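PDB 2NXF: manganese-dependent ADP-ribose/CDP-alcohol diphosphatase from Danio rerio, which probably hydrolyses ADP-ribose and CDP-alcohols such as CDP-choline at the diphosphate, using a dinuclear metal centre. Local coordinates for residues L45-E50 with A81-C86; N141-L146 with K219-L224. All coordinates share one frame; numbering follows the deposited sequence.

Contact 1. Residues L45-E50 with A81-C86; sequences LQWRRE and AELDAC. With EOH (ethanol), chain G.
Arg-48 reaches over the end of the 81-86 segment, and its NH1 lies 2.8 Å from the carbonyl O of Ala-85. The N-H...O angle of 116° makes this a weak, strongly bent hydrogen bond, with the oxygen oblique to the guanidinium. The side chain runs out extended as far as CD and then turns about the CG-CD bond (chi3 57°), which brings NH1 round to the Ala-85 carbonyl; its CD also lies 3.3 Å from Ala-85 O. Closer to the backbone, Arg-48 CG rests on Cys-86 CA at 3.9 Å. Cys-86 is modelled in two conformers; in one, SG lies anti to the backbone N (chi1 -151°) and sits 3.8 Å from Trp-47 CB, near the plane of the indole at its edge. Leu-83 CD2 approaches the same ring near its plane, 4.4 Å from Trp-47 CZ3, a looser apolar touch. An ethanol, probably from the crystallisation liquor, donates its hydroxyl to Cys-86 O at 2.6 Å. The indole is fixed from beyond the pair: Trp-47 NE1 donates to Ala-297 O, and the ring meets Phe-296 with the planes nearly perpendicular. The contact thus joins the C-terminal ends of helices 35-49 and 72-84, with Leu-83 also packing on Leu-40 and Cys-86 on Val-44 of the first helix, while strand 295-301 of the six-stranded mixed sheet lies against Trp-47.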
ATOM      1  N   LEU A  45      -6.885  16.515  10.321  1.00 23.59           N
ATOM      2  CA  LEU A  45      -7.414  17.877  10.416  1.00 24.35           C
ATOM      3  C   LEU A  45      -7.659  18.490   9.029  1.00 24.03           C
ATOM      4  O   LEU A  45      -8.729  19.060   8.773  1.00 23.44           O
ATOM      5  CB  LEU A  45      -6.450  18.742  11.232  1.00 24.39           C
ATOM      6  CG  LEU A  45      -6.827  20.177  11.542  1.00 26.74           C
ATOM      7  CD1 LEU A  45      -8.229  20.255  12.120  1.00 29.64           C
ATOM      8  CD2 LEU A  45      -5.810  20.756  12.537  1.00 26.06           C
ATOM      9  N   GLN A  46      -6.677  18.352   8.135  1.00 24.00           N
ATOM     10  CA  GLN A  46      -6.789  18.892   6.776  1.00 24.58           C
ATOM     11  C   GLN A  46      -7.893  18.195   5.963  1.00 23.97           C
ATOM     12  O   GLN A  46      -8.697  18.872   5.315  1.00 23.84           O
ATOM     13  CB  GLN A  46      -5.435  18.876   6.049  1.00 24.58           C
ATOM     14  CG  GLN A  46      -4.382  19.751   6.753  1.00 25.91           C
ATOM     15  CD  GLN A  46      -3.186  20.112   5.864  1.00 27.99           C
ATOM     16  OE1 GLN A  46      -3.347  20.475   4.685  1.00 29.97           O
ATOM     17  NE2 GLN A  46      -1.979  20.038   6.437  1.00 29.84           N
ATOM     18  N   TRP A  47      -7.974  16.871   6.058  1.00 23.13           N
ATOM     19  CA  TRP A  47      -9.001  16.100   5.336  1.00 23.17           C
ATOM     20  C   TRP A  47     -10.399  16.450   5.822  1.00 24.03           C
ATOM     21  O   TRP A  47     -11.350  16.453   5.039  1.00 24.36           O
ATOM     22  CB  TRP A  47      -8.775  14.605   5.507  1.00 23.32           C
ATOM     23  CG  TRP A  47      -7.560  14.086   4.793  1.00 22.46           C
ATOM     24  CD1 TRP A  47      -7.021  14.550   3.625  1.00 22.80           C
ATOM     25  CD2 TRP A  47      -6.753  12.972   5.201  1.00 22.56           C
ATOM     26  NE1 TRP A  47      -5.912  13.789   3.283  1.00 22.80           N
ATOM     27  CE2 TRP A  47      -5.736  12.816   4.237  1.00 22.22           C
ATOM     28  CE3 TRP A  47      -6.781  12.101   6.307  1.00 22.74           C
ATOM     29  CZ2 TRP A  47      -4.764  11.804   4.332  1.00 23.46           C
ATOM     30  CZ3 TRP A  47      -5.805  11.083   6.396  1.00 23.50           C
ATOM     31  CH2 TRP A  47      -4.816  10.960   5.418  1.00 23.16           C
ATOM     32  N   ARG A  48     -10.524  16.748   7.114  1.00 24.05           N
ATOM     33  CA  ARG A  48     -11.805  17.187   7.668  1.00 25.18           C
ATOM     34  C   ARG A  48     -12.244  18.506   7.045  1.00 24.93           C
ATOM     35  O   ARG A  48     -13.399  18.650   6.637  1.00 24.89           O
ATOM     36  CB  ARG A  48     -11.730  17.317   9.195  1.00 25.32           C
ATOM     37  CG  ARG A  48     -11.724  15.977   9.919  1.00 26.62           C
ATOM     38  CD  ARG A  48     -11.585  16.149  11.442  1.00 27.81           C
ATOM     39  NE  ARG A  48     -12.628  16.985  12.038  1.00 33.80           N
ATOM     40  CZ  ARG A  48     -13.900  16.621  12.211  1.00 37.79           C
ATOM     41  NH1 ARG A  48     -14.329  15.420  11.830  1.00 40.07           N
ATOM     42  NH2 ARG A  48     -14.752  17.465  12.775  1.00 38.85           N
ATOM     43  N   ARG A  49     -11.321  19.463   6.950  1.00 24.88           N
ATOM     44  CA  ARG A  49     -11.628  20.776   6.348  1.00 24.73           C
ATOM     45  C   ARG A  49     -12.066  20.638   4.891  1.00 24.36           C
ATOM     46  O   ARG A  49     -12.955  21.358   4.401  1.00 23.04           O
ATOM     47  CB  ARG A  49     -10.401  21.689   6.405  1.00 25.92           C
ATOM     48  CG  ARG A  49     -10.133  22.350   7.741  1.00 27.61           C
ATOM     49  CD  ARG A  49      -9.038  23.405   7.561  1.00 31.62           C
ATOM     50  NE  ARG A  49      -8.420  23.772   8.834  1.00 36.76           N
ATOM     51  CZ  ARG A  49      -7.253  23.305   9.276  1.00 38.68           C
ATOM     52  NH1 ARG A  49      -6.534  22.457   8.549  1.00 40.24           N
ATOM     53  NH2 ARG A  49      -6.794  23.704  10.455  1.00 41.23           N
ATOM     54  N   GLU A  50     -11.429  19.693   4.213  1.00 23.58           N
ATOM     55  CA  GLU A  50     -11.673  19.400   2.803  1.00 24.41           C
ATOM     56  C   GLU A  50     -13.000  18.658   2.578  1.00 24.19           C
ATOM     57  O   GLU A  50     -13.424  18.497   1.432  1.00 23.27           O
ATOM     58  CB  GLU A  50     -10.493  18.559   2.251  1.00 24.08           C
ATOM     59  CG  GLU A  50      -9.259  19.446   2.018  1.00 25.43           C
ATOM     60  CD  GLU A  50      -7.979  18.685   1.691  1.00 27.93           C
ATOM     61  OE1 GLU A  50      -7.890  17.483   1.957  1.00 25.72           O
ATOM     62  OE2 GLU A  50      -7.024  19.340   1.220  1.00 32.71           O
ATOM     63  N   ALA A  81      -7.500   5.878  16.782  1.00 26.13           N
ATOM     64  CA  ALA A  81      -8.116   7.039  17.419  1.00 26.21           C
ATOM     65  C   ALA A  81      -7.905   8.310  16.595  1.00 26.35           C
ATOM     66  O   ALA A  81      -8.813   9.146  16.507  1.00 25.66           O
ATOM     67  CB  ALA A  81      -7.594   7.220  18.831  1.00 26.17           C
ATOM     68  N   GLU A  82      -6.720   8.467  16.000  1.00 25.80           N
ATOM     69  CA  GLU A  82      -6.467   9.629  15.131  1.00 26.61           C
ATOM     70  C   GLU A  82      -7.315   9.570  13.871  1.00 26.53           C
ATOM     71  O   GLU A  82      -7.903  10.574  13.478  1.00 26.66           O
ATOM     72  CB  GLU A  82      -4.985   9.771  14.756  1.00 27.18           C
ATOM     73  CG  GLU A  82      -4.049   9.936  15.974  1.00 28.29           C
ATOM     74  CD  GLU A  82      -4.298  11.204  16.764  1.00 32.06           C
ATOM     75  OE1 GLU A  82      -4.873  12.173  16.214  1.00 30.68           O
ATOM     76  OE2 GLU A  82      -3.921  11.231  17.962  1.00 33.82           O
ATOM     77  N   LEU A  83      -7.394   8.393  13.259  1.00 26.79           N
ATOM     78  CA  LEU A  83      -8.184   8.229  12.029  1.00 27.42           C
ATOM     79  C   LEU A  83      -9.687   8.347  12.253  1.00 28.60           C
ATOM     80  O   LEU A  83     -10.402   8.891  11.407  1.00 28.28           O
ATOM     81  CB  LEU A  83      -7.841   6.919  11.322  1.00 27.94           C
ATOM     82  CG  LEU A  83      -6.539   6.967  10.529  1.00 26.97           C
ATOM     83  CD1 LEU A  83      -6.114   5.546  10.169  1.00 30.21           C
ATOM     84  CD2 LEU A  83      -6.641   7.817   9.252  1.00 28.29           C
ATOM     85  N   ASP A  84     -10.174   7.865  13.394  1.00 28.58           N
ATOM     86  CA  ASP A  84     -11.615   7.937  13.690  1.00 28.99           C
ATOM     87  C   ASP A  84     -12.136   9.372  13.757  1.00 29.26           C
ATOM     88  O   ASP A  84     -13.316   9.623  13.487  1.00 29.58           O
ATOM     89  CB  ASP A  84     -11.934   7.211  14.996  1.00 29.49           C
ATOM     90  CG  ASP A  84     -11.915   5.707  14.852  1.00 29.61           C
ATOM     91  OD1 ASP A  84     -11.947   5.191  13.716  1.00 33.37           O
ATOM     92  OD2 ASP A  84     -11.858   5.025  15.895  1.00 32.91           O
ATOM     93  N   ALA A  85     -11.258  10.301  14.131  1.00 29.01           N
ATOM     94  CA  ALA A  85     -11.592  11.724  14.216  1.00 29.92           C
ATOM     95  C   ALA A  85     -11.994  12.318  12.863  1.00 30.39           C
ATOM     96  O   ALA A  85     -12.619  13.378  12.824  1.00 30.41           O
ATOM     97  CB  ALA A  85     -10.422  12.502  14.818  1.00 29.75           C
ATOM     98  N   CYS A  86     -11.639  11.642  11.763  1.00 30.89           N
ATOM     99  CA  CYS A  86     -11.968  12.130  10.419  0.50 31.09           C
ATOM    100  C   CYS A  86     -13.446  11.943  10.069  1.00 31.34           C
ATOM    101  O   CYS A  86     -13.965  12.611   9.168  1.00 31.48           O
ATOM    102  CB  CYS A  86     -11.093  11.460   9.360  0.50 31.14           C
ATOM    103  SG  CYS A  86     -10.799  12.489   7.895  0.50 30.96           S
TER
HETATM  104  C1  EOH G 502     -14.583  14.357   6.459  1.00 38.55           C
HETATM  105  C2  EOH G 502     -15.804  14.589   5.568  1.00 37.15           C
HETATM  106  O   EOH G 502     -14.865  14.652   7.818  1.00 39.11           O

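Contact 2. Residues N141-L146 with K219-L224; sequences NFRFVL and KQERVL
Glu-221 OE1 takes a nearly straight bond from Arg-143 NE (2.8 Å, 173°) and a second from Ser-216 OG. Its partner oxygen OE2 receives Arg-143 NH2 at 2.9 Å, completing a side-on, two-nitrogen grip on the syn side of the carboxylate, whose plane is turned 26° from the guanidinium. Lys-219 NZ adds weak bonds to both oxygens, the nearer to OE2. Arg-143 bends at chi3 (-57°) to present this edge, and its NH1 pairs with Glu-135. Lys-219 NZ stands 3.2 Å from Arg-143 NH2, a closeness of like charges that the shared carboxylate probably offsets. With alanine for Glu-221, these two charges would probably lose their common anion, leaving the guanidinium's NE/NH2 edge without its mate. The backbones form a parallel pair, Arg-143 beside Val-223, at the centre of the seven-stranded mixed sheet of the calcineurin-like fold; strand 222-227 follows helix 203-219, whose end is a Schellman motif at Gln-220. Arg-143 N and O bond to Arg-222 O and Leu-224 N. Phe-142 and Phe-144 share the sheet face with Leu-224, whose CD1 lies 3.8 Å from Phe-144 CE1; on the other face Val-145 CG2 meets Val-223 CG1 at 3.7 Å, against Trp-208 and Leu-213 of helix 203-219.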
ATOM      1  N   ASN A 141     -18.897   5.710 -12.286  1.00 24.34           N
ATOM      2  CA  ASN A 141     -17.827   5.585 -13.295  1.00 23.57           C
ATOM      3  C   ASN A 141     -16.416   5.409 -12.719  1.00 23.51           C
ATOM      4  O   ASN A 141     -15.433   5.478 -13.471  1.00 23.68           O
ATOM      5  CB  ASN A 141     -17.833   6.766 -14.294  1.00 24.42           C
ATOM      6  CG  ASN A 141     -19.198   6.999 -14.926  1.00 25.09           C
ATOM      7  OD1 ASN A 141     -19.769   8.093 -14.830  1.00 28.69           O
ATOM      8  ND2 ASN A 141     -19.726   5.977 -15.583  1.00 22.60           N
ATOM      9  N   PHE A 142     -16.322   5.218 -11.405  1.00 22.34           N
ATOM     10  CA  PHE A 142     -15.029   4.966 -10.737  1.00 22.38           C
ATOM     11  C   PHE A 142     -15.057   3.706  -9.920  1.00 23.58           C
ATOM     12  O   PHE A 142     -16.110   3.327  -9.371  1.00 24.49           O
ATOM     13  CB  PHE A 142     -14.619   6.148  -9.849  1.00 21.98           C
ATOM     14  CG  PHE A 142     -14.319   7.383 -10.631  1.00 21.78           C
ATOM     15  CD1 PHE A 142     -13.066   7.555 -11.203  1.00 21.47           C
ATOM     16  CD2 PHE A 142     -15.300   8.358 -10.839  1.00 23.04           C
ATOM     17  CE1 PHE A 142     -12.787   8.683 -11.973  1.00 20.30           C
ATOM     18  CE2 PHE A 142     -15.023   9.504 -11.597  1.00 23.32           C
ATOM     19  CZ  PHE A 142     -13.768   9.658 -12.161  1.00 21.24           C
ATOM     20  N   ARG A 143     -13.905   3.045  -9.850  1.00 22.42           N
ATOM     21  CA  ARG A 143     -13.813   1.804  -9.089  1.00 22.86           C
ATOM     22  C   ARG A 143     -12.488   1.794  -8.350  1.00 23.19           C
ATOM     23  O   ARG A 143     -11.481   2.197  -8.921  1.00 22.83           O
ATOM     24  CB  ARG A 143     -13.948   0.583  -9.997  1.00 22.91           C
ATOM     25  CG  ARG A 143     -14.088  -0.717  -9.151  1.00 25.18           C
ATOM     26  CD  ARG A 143     -14.753  -1.812  -9.911  1.00 25.74           C
ATOM     27  NE  ARG A 143     -16.066  -1.389 -10.375  1.00 24.67           N
ATOM     28  CZ  ARG A 143     -17.200  -1.564  -9.700  1.00 24.86           C
ATOM     29  NH1 ARG A 143     -17.204  -2.185  -8.518  1.00 24.66           N
ATOM     30  NH2 ARG A 143     -18.327  -1.130 -10.214  1.00 23.43           N
ATOM     31  N   PHE A 144     -12.518   1.394  -7.074  1.00 23.04           N
ATOM     32  CA  PHE A 144     -11.303   1.214  -6.260  1.00 23.41           C
ATOM     33  C   PHE A 144     -11.057  -0.266  -6.086  1.00 24.11           C
ATOM     34  O   PHE A 144     -11.997  -1.034  -5.836  1.00 23.60           O
ATOM     35  CB  PHE A 144     -11.488   1.804  -4.848  1.00 24.79           C
ATOM     36  CG  PHE A 144     -11.324   3.307  -4.758  1.00 26.61           C
ATOM     37  CD1 PHE A 144     -11.398   4.117  -5.878  1.00 28.54           C
ATOM     38  CD2 PHE A 144     -11.127   3.908  -3.513  1.00 28.80           C
ATOM     39  CE1 PHE A 144     -11.247   5.531  -5.751  1.00 30.28           C
ATOM     40  CE2 PHE A 144     -10.977   5.298  -3.390  1.00 28.79           C
ATOM     41  CZ  PHE A 144     -11.030   6.096  -4.500  1.00 28.73           C
ATOM     42  N   VAL A 145      -9.787  -0.663  -6.163  1.00 23.70           N
ATOM     43  CA  VAL A 145      -9.404  -2.054  -5.951  1.00 24.57           C
ATOM     44  C   VAL A 145      -8.254  -2.023  -4.951  1.00 25.17           C
ATOM     45  O   VAL A 145      -7.263  -1.311  -5.169  1.00 25.21           O
ATOM     46  CB  VAL A 145      -8.921  -2.726  -7.266  1.00 24.49           C
ATOM     47  CG1 VAL A 145      -8.491  -4.183  -7.009  1.00 26.01           C
ATOM     48  CG2 VAL A 145     -10.019  -2.675  -8.359  1.00 23.88           C
ATOM     49  N   LEU A 146      -8.380  -2.763  -3.852  1.00 25.27           N
ATOM     50  CA  LEU A 146      -7.298  -2.876  -2.879  1.00 25.78           C
ATOM     51  C   LEU A 146      -6.749  -4.280  -3.004  1.00 26.20           C
ATOM     52  O   LEU A 146      -7.529  -5.250  -2.943  1.00 25.41           O
ATOM     53  CB  LEU A 146      -7.806  -2.680  -1.437  1.00 26.22           C
ATOM     54  CG  LEU A 146      -7.752  -1.251  -0.872  1.00 29.16           C
ATOM     55  CD1 LEU A 146      -8.843  -0.424  -1.531  1.00 31.92           C
ATOM     56  CD2 LEU A 146      -7.909  -1.266   0.667  1.00 27.01           C
ATOM     57  N   LYS A 219     -17.664  -1.236 -18.818  1.00 24.13           N
ATOM     58  CA  LYS A 219     -18.501  -0.237 -18.156  1.00 25.20           C
ATOM     59  C   LYS A 219     -17.958   1.189 -18.294  1.00 25.73           C
ATOM     60  O   LYS A 219     -18.604   2.144 -17.845  1.00 26.29           O
ATOM     61  CB  LYS A 219     -18.722  -0.599 -16.691  1.00 25.65           C
ATOM     62  CG  LYS A 219     -19.449  -1.926 -16.495  1.00 27.74           C
ATOM     63  CD  LYS A 219     -19.545  -2.282 -15.007  1.00 31.97           C
ATOM     64  CE  LYS A 219     -18.234  -2.717 -14.427  1.00 37.87           C
ATOM     65  NZ  LYS A 219     -18.329  -2.877 -12.949  1.00 41.17           N
ATOM     66  N   GLN A 220     -16.824   1.327 -18.981  1.00 25.42           N
ATOM     67  CA  GLN A 220     -16.111   2.598 -19.126  1.00 25.70           C
ATOM     68  C   GLN A 220     -15.855   3.258 -17.778  1.00 25.64           C
ATOM     69  O   GLN A 220     -16.009   4.479 -17.618  1.00 25.88           O
ATOM     70  CB  GLN A 220     -16.845   3.545 -20.071  1.00 26.30           C
ATOM     71  CG  GLN A 220     -16.843   3.071 -21.503  1.00 28.62           C
ATOM     72  CD  GLN A 220     -17.668   3.983 -22.371  1.00 32.42           C
ATOM     73  OE1 GLN A 220     -18.898   3.969 -22.307  1.00 36.05           O
ATOM     74  NE2 GLN A 220     -17.000   4.801 -23.173  1.00 34.85           N
ATOM     75  N   GLU A 221     -15.476   2.436 -16.808  1.00 24.88           N
ATOM     76  CA  GLU A 221     -15.035   2.934 -15.511  1.00 24.53           C
ATOM     77  C   GLU A 221     -13.560   3.290 -15.546  1.00 25.41           C
ATOM     78  O   GLU A 221     -12.799   2.750 -16.369  1.00 25.54           O
ATOM     79  CB  GLU A 221     -15.279   1.878 -14.423  1.00 24.64           C
ATOM     80  CG  GLU A 221     -16.739   1.693 -14.100  1.00 26.99           C
ATOM     81  CD  GLU A 221     -16.982   0.536 -13.147  1.00 27.65           C
ATOM     82  OE1 GLU A 221     -16.044  -0.258 -12.886  1.00 27.01           O
ATOM     83  OE2 GLU A 221     -18.137   0.427 -12.677  1.00 28.15           O
ATOM     84  N   ARG A 222     -13.166   4.179 -14.633  1.00 23.70           N
ATOM     85  CA  ARG A 222     -11.756   4.474 -14.360  1.00 24.58           C
ATOM     86  C   ARG A 222     -11.407   3.806 -13.051  1.00 24.19           C
ATOM     87  O   ARG A 222     -12.085   4.012 -12.039  1.00 24.90           O
ATOM     88  CB  ARG A 222     -11.528   5.979 -14.211  1.00 25.15           C
ATOM     89  CG  ARG A 222     -12.066   6.797 -15.361  1.00 27.68           C
ATOM     90  CD  ARG A 222     -11.159   6.723 -16.537  1.00 31.00           C
ATOM     91  NE  ARG A 222     -11.650   7.526 -17.664  1.00 32.98           N
ATOM     92  CZ  ARG A 222     -10.992   7.658 -18.808  1.00 32.86           C
ATOM     93  NH1 ARG A 222      -9.807   7.070 -18.956  1.00 33.24           N
ATOM     94  NH2 ARG A 222     -11.508   8.386 -19.793  1.00 30.52           N
ATOM     95  N   VAL A 223     -10.342   3.010 -13.070  1.00 23.76           N
ATOM     96  CA  VAL A 223     -10.011   2.173 -11.914  1.00 23.04           C
ATOM     97  C   VAL A 223      -8.731   2.627 -11.222  1.00 23.79           C
ATOM     98  O   VAL A 223      -7.696   2.815 -11.871  1.00 24.03           O
ATOM     99  CB  VAL A 223      -9.858   0.690 -12.307  1.00 22.69           C
ATOM    100  CG1 VAL A 223      -9.659  -0.185 -11.049  1.00 23.20           C
ATOM    101  CG2 VAL A 223     -11.094   0.224 -13.086  1.00 23.32           C
ATOM    102  N   LEU A 224      -8.816   2.789  -9.906  1.00 24.30           N
ATOM    103  CA  LEU A 224      -7.665   3.115  -9.097  1.00 23.90           C
ATOM    104  C   LEU A 224      -7.343   1.873  -8.281  1.00 24.56           C
ATOM    105  O   LEU A 224      -8.218   1.338  -7.585  1.00 24.92           O
ATOM    106  CB  LEU A 224      -7.980   4.264  -8.134  1.00 23.97           C
ATOM    107  CG  LEU A 224      -8.306   5.633  -8.770  1.00 24.00           C
ATOM    108  CD1 LEU A 224      -9.784   5.740  -9.234  1.00 23.48           C
ATOM    109  CD2 LEU A 224      -8.031   6.702  -7.733  1.00 27.09           C
TER
HETATM  110  O   HOH W   1     -19.222   3.531 -15.709  1.00 36.00           O

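Contacts 1 and 2 follow one another along the chain and do not touch: their centres are 25 Å apart and their nearest atoms about 12 Å. Contact 1 joins two helices that pack on the six-stranded sheet, whereas contact 2 lies within the seven-stranded one, and Phe-144, meeting Phe-8 of strand 6-11 edge-to-face, bridges the two sheets. Contact 1 is the one closer to the dinuclear zinc centre of Asp-13, Gln-15, Asp-60, Asn-96, His-228, His-265 and His-267: the Leu-83 side chain is about 12 Å from that of Asp-60, as is that of Trp-47 from Asp-13. Contact 2 lies away from these sites, although strand 222-227 leads directly to His-228.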